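Local coordinates for putative eukaryotic translation initiation factor eIF-4E (Leishmania major, PDB 5WB5), which probably binds the methylated cap of messenger RNA, including the trypanosomatid cap 4, as a translation initiation factor of the eIF4E family, at residues E161-K173 / A179-I191. Numbering follows the deposited sequence.
Sequences EPFVTGIVMSKRK and AVWVSDASATDKI
With CG of F163 anti to its backbone N (chi1 174°), the phenyl ring swings across to the chain of 179-191. In K190, chi1 of -63° sets CG beside the backbone N, and the chain, extended beyond CG, runs over the F163 face with CB above the ring and CD by CD1. The ring is thereby clasped between two aliphatic groups: K190 CB stands 3.7 Å from the F163 ring centroid over one face, and V182 CG1 makes the second CH-pi contact over the opposite face. At the ring edge, in plane, D184 O approaches F163 CE1 at 3.5 Å, while I191 CG1 meets CZ, so the phenyl bridges the strand end and the first turn of helix 188-200.

Next to the ring along the chain, strands 164-171 and 175-182 form a hairpin central in the antiparallel sheet of the eIF4E fold, with strand 75-81 on the other side of 164-171. A classic beta bulge interrupts it, T165 and G166 both facing W181. The single carbonyl of W181 accepts both amides, T165 N at 2.9 Å and G166 N at 3.0 Å. W181 N returns a bond to G166 O at 2.8 Å, and V168 N binds A179 O. On one face of the sheet V164 and I167 pack against V180, toward helix 133-147, which I167 also touches. On the other, V168 CG2 lies over the five-membered ring of W181, 4.1 Å from its centroid, and the rings of F80 and W181 meet edge-to-face.

Just beyond V182, at the open end of the hairpin, S183 OG donates to a lone pair of P162 O at 3.2 Å. The chemistry thus divides the work: two amides share the carbonyl of W181, which accommodates the extra residue, while V182 seats the F163 ring on the strand and K190 and I191 join it to helix 188-200.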
# COMPACT_ATOMS: atom_id res chain seq x y z
N GLU A 161 -3.11 -19.81 -7.23
CA GLU A 161 -3.78 -18.66 -6.65
C GLU A 161 -2.77 -17.75 -5.95
O GLU A 161 -1.68 -18.19 -5.60
CB GLU A 161 -4.85 -19.11 -5.67
N PRO A 162 -3.13 -16.48 -5.76
CA PRO A 162 -2.21 -15.55 -5.09
C PRO A 162 -2.26 -15.70 -3.58
O PRO A 162 -3.27 -16.10 -3.00
CB PRO A 162 -2.72 -14.18 -5.53
CG PRO A 162 -4.18 -14.38 -5.71
CD PRO A 162 -4.36 -15.80 -6.20
N PHE A 163 -1.13 -15.36 -2.95
CA PHE A 163 -1.00 -15.43 -1.50
C PHE A 163 -1.15 -14.07 -0.83
O PHE A 163 -1.74 -13.98 0.25
CB PHE A 163 0.36 -16.04 -1.12
CG PHE A 163 0.65 -16.01 0.35
CD1 PHE A 163 -0.11 -16.75 1.24
CD2 PHE A 163 1.69 -15.25 0.84
CE1 PHE A 163 0.16 -16.72 2.59
CE2 PHE A 163 1.97 -15.22 2.20
CZ PHE A 163 1.20 -15.96 3.07
N VAL A 164 -0.61 -13.02 -1.44
CA VAL A 164 -0.73 -11.67 -0.91
C VAL A 164 -1.94 -11.00 -1.56
O VAL A 164 -2.05 -10.96 -2.79
CB VAL A 164 0.55 -10.87 -1.16
CG1 VAL A 164 0.39 -9.42 -0.73
CG2 VAL A 164 1.72 -11.51 -0.43
N THR A 165 -2.84 -10.47 -0.73
CA THR A 165 -4.02 -9.79 -1.22
C THR A 165 -3.92 -8.27 -1.12
O THR A 165 -4.55 -7.56 -1.92
CB THR A 165 -5.27 -10.25 -0.46
OG1 THR A 165 -5.14 -9.91 0.93
CG2 THR A 165 -5.47 -11.75 -0.61
N GLY A 166 -3.17 -7.76 -0.15
CA GLY A 166 -3.02 -6.32 -0.07
C GLY A 166 -2.08 -5.91 1.04
O GLY A 166 -1.44 -6.74 1.69
N ILE A 167 -1.99 -4.59 1.24
CA ILE A 167 -1.18 -4.00 2.30
C ILE A 167 -1.89 -2.77 2.83
O ILE A 167 -2.75 -2.17 2.17
CB ILE A 167 0.24 -3.61 1.82
CG1 ILE A 167 0.17 -2.62 0.66
CG2 ILE A 167 1.03 -4.85 1.43
CD1 ILE A 167 1.52 -2.04 0.27
N VAL A 168 -1.52 -2.39 4.05
CA VAL A 168 -2.16 -1.28 4.76
C VAL A 168 -1.09 -0.54 5.56
O VAL A 168 -0.35 -1.16 6.33
CB VAL A 168 -3.29 -1.75 5.70
CG1 VAL A 168 -3.95 -0.57 6.39
CG2 VAL A 168 -4.33 -2.56 4.93
N MET A 169 -1.01 0.77 5.36
CA MET A 169 -0.23 1.65 6.22
C MET A 169 -1.21 2.43 7.09
O MET A 169 -2.21 2.95 6.58
CB MET A 169 0.65 2.59 5.39
CG MET A 169 1.37 3.64 6.22
SD MET A 169 2.43 2.90 7.48
CE MET A 169 3.89 2.52 6.51
N SER A 170 -0.93 2.50 8.39
CA SER A 170 -1.84 3.11 9.35
C SER A 170 -1.06 4.09 10.22
O SER A 170 -0.24 3.67 11.03
CB SER A 170 -2.53 2.04 10.20
OG SER A 170 -3.60 2.59 10.95
N LYS A 171 -1.32 5.38 10.03
CA LYS A 171 -0.69 6.41 10.84
C LYS A 171 -1.40 6.47 12.19
O LYS A 171 -2.60 6.78 12.25
CB LYS A 171 -0.78 7.75 10.12
CG LYS A 171 0.13 8.84 10.66
CD LYS A 171 1.52 8.75 10.06
CE LYS A 171 2.38 9.93 10.48
NZ LYS A 171 1.90 11.20 9.86
N ARG A 172 -0.69 6.17 13.26
CA ARG A 172 -1.24 6.18 14.61
C ARG A 172 -0.58 7.29 15.42
O ARG A 172 0.29 8.03 14.93
CB ARG A 172 -1.06 4.82 15.28
N LYS A 173 -1.00 7.41 16.68
CA LYS A 173 -0.50 8.47 17.54
C LYS A 173 0.99 8.33 17.79
O LYS A 173 1.77 9.25 17.53
CB LYS A 173 -1.26 8.46 18.87
CG LYS A 173 -2.76 8.65 18.72
CD LYS A 173 -3.51 8.32 20.00
CE LYS A 173 -3.41 6.85 20.38
NZ LYS A 173 -3.81 5.95 19.26
N ALA A 179 1.17 -3.35 7.42
CA ALA A 179 0.50 -4.64 7.46
C ALA A 179 0.42 -5.20 6.05
O ALA A 179 0.12 -4.48 5.10
CB ALA A 179 -0.91 -4.53 8.06
N VAL A 180 0.71 -6.49 5.92
CA VAL A 180 0.58 -7.23 4.67
C VAL A 180 -0.54 -8.25 4.87
O VAL A 180 -0.38 -9.19 5.66
CB VAL A 180 1.89 -7.91 4.27
CG1 VAL A 180 1.74 -8.64 2.94
CG2 VAL A 180 3.01 -6.89 4.19
N TRP A 181 -1.66 -8.04 4.19
CA TRP A 181 -2.81 -8.93 4.28
C TRP A 181 -2.66 -10.04 3.25
O TRP A 181 -2.63 -9.77 2.04
CB TRP A 181 -4.12 -8.17 4.05
CG TRP A 181 -4.50 -7.23 5.15
CD1 TRP A 181 -3.66 -6.50 5.94
CD2 TRP A 181 -5.83 -6.91 5.58
NE1 TRP A 181 -4.38 -5.75 6.84
CE2 TRP A 181 -5.72 -5.98 6.64
CE3 TRP A 181 -7.10 -7.32 5.17
CZ2 TRP A 181 -6.83 -5.46 7.29
CZ3 TRP A 181 -8.20 -6.80 5.83
CH2 TRP A 181 -8.06 -5.88 6.87
N VAL A 182 -2.59 -11.28 3.74
CA VAL A 182 -2.49 -12.47 2.90
C VAL A 182 -3.85 -13.14 2.82
O VAL A 182 -4.85 -12.60 3.31
CB VAL A 182 -1.42 -13.44 3.45
CG1 VAL A 182 -0.08 -12.74 3.55
CG2 VAL A 182 -1.84 -13.99 4.81
N SER A 183 -3.90 -14.34 2.23
CA SER A 183 -5.15 -15.05 2.01
C SER A 183 -5.24 -16.38 2.75
O SER A 183 -6.34 -16.79 3.11
CB SER A 183 -5.36 -15.32 0.51
OG SER A 183 -4.34 -16.16 -0.00
N ASP A 184 -4.12 -17.06 2.99
CA ASP A 184 -4.10 -18.36 3.64
C ASP A 184 -3.30 -18.24 4.93
O ASP A 184 -2.07 -18.14 4.90
CB ASP A 184 -3.50 -19.43 2.72
CG ASP A 184 -3.55 -20.82 3.32
OD1 ASP A 184 -4.66 -21.37 3.49
OD2 ASP A 184 -2.47 -21.37 3.62
N ALA A 185 -3.99 -18.26 6.07
CA ALA A 185 -3.34 -18.18 7.37
C ALA A 185 -2.66 -19.48 7.78
O ALA A 185 -1.88 -19.47 8.74
CB ALA A 185 -4.35 -17.77 8.44
N SER A 186 -2.93 -20.58 7.09
CA SER A 186 -2.35 -21.87 7.44
C SER A 186 -0.97 -22.08 6.83
O SER A 186 -0.22 -22.93 7.32
CB SER A 186 -3.28 -23.00 6.99
OG SER A 186 -3.49 -22.97 5.59
N ALA A 187 -0.62 -21.33 5.79
CA ALA A 187 0.66 -21.49 5.10
C ALA A 187 1.77 -20.93 5.98
O ALA A 187 1.95 -19.72 6.08
CB ALA A 187 0.63 -20.80 3.75
N THR A 188 2.53 -21.82 6.62
CA THR A 188 3.61 -21.38 7.50
C THR A 188 4.84 -20.97 6.71
O THR A 188 5.45 -19.93 6.99
CB THR A 188 3.95 -22.50 8.48
OG1 THR A 188 4.38 -23.66 7.76
CG2 THR A 188 2.74 -22.87 9.33
N ASP A 189 5.22 -21.78 5.72
CA ASP A 189 6.39 -21.46 4.90
C ASP A 189 6.19 -20.14 4.17
O ASP A 189 7.12 -19.33 4.05
CB ASP A 189 6.67 -22.59 3.91
CG ASP A 189 6.82 -23.94 4.59
OD1 ASP A 189 7.20 -23.98 5.78
OD2 ASP A 189 6.55 -24.97 3.93
N LYS A 190 4.98 -19.90 3.66
CA LYS A 190 4.71 -18.65 2.96
C LYS A 190 4.78 -17.46 3.90
O LYS A 190 5.24 -16.39 3.52
CB LYS A 190 3.33 -18.72 2.29
CG LYS A 190 3.23 -19.78 1.21
CD LYS A 190 1.92 -19.67 0.44
CE LYS A 190 1.82 -20.73 -0.65
NZ LYS A 190 0.55 -20.62 -1.43
N ILE A 191 4.34 -17.64 5.15
CA ILE A 191 4.42 -16.54 6.12
C ILE A 191 5.87 -16.27 6.50
O ILE A 191 6.27 -15.12 6.70
CB ILE A 191 3.55 -16.85 7.35
CG1 ILE A 191 2.07 -16.81 6.95
CG2 ILE A 191 3.80 -15.83 8.46
CD1 ILE A 191 1.13 -17.31 8.02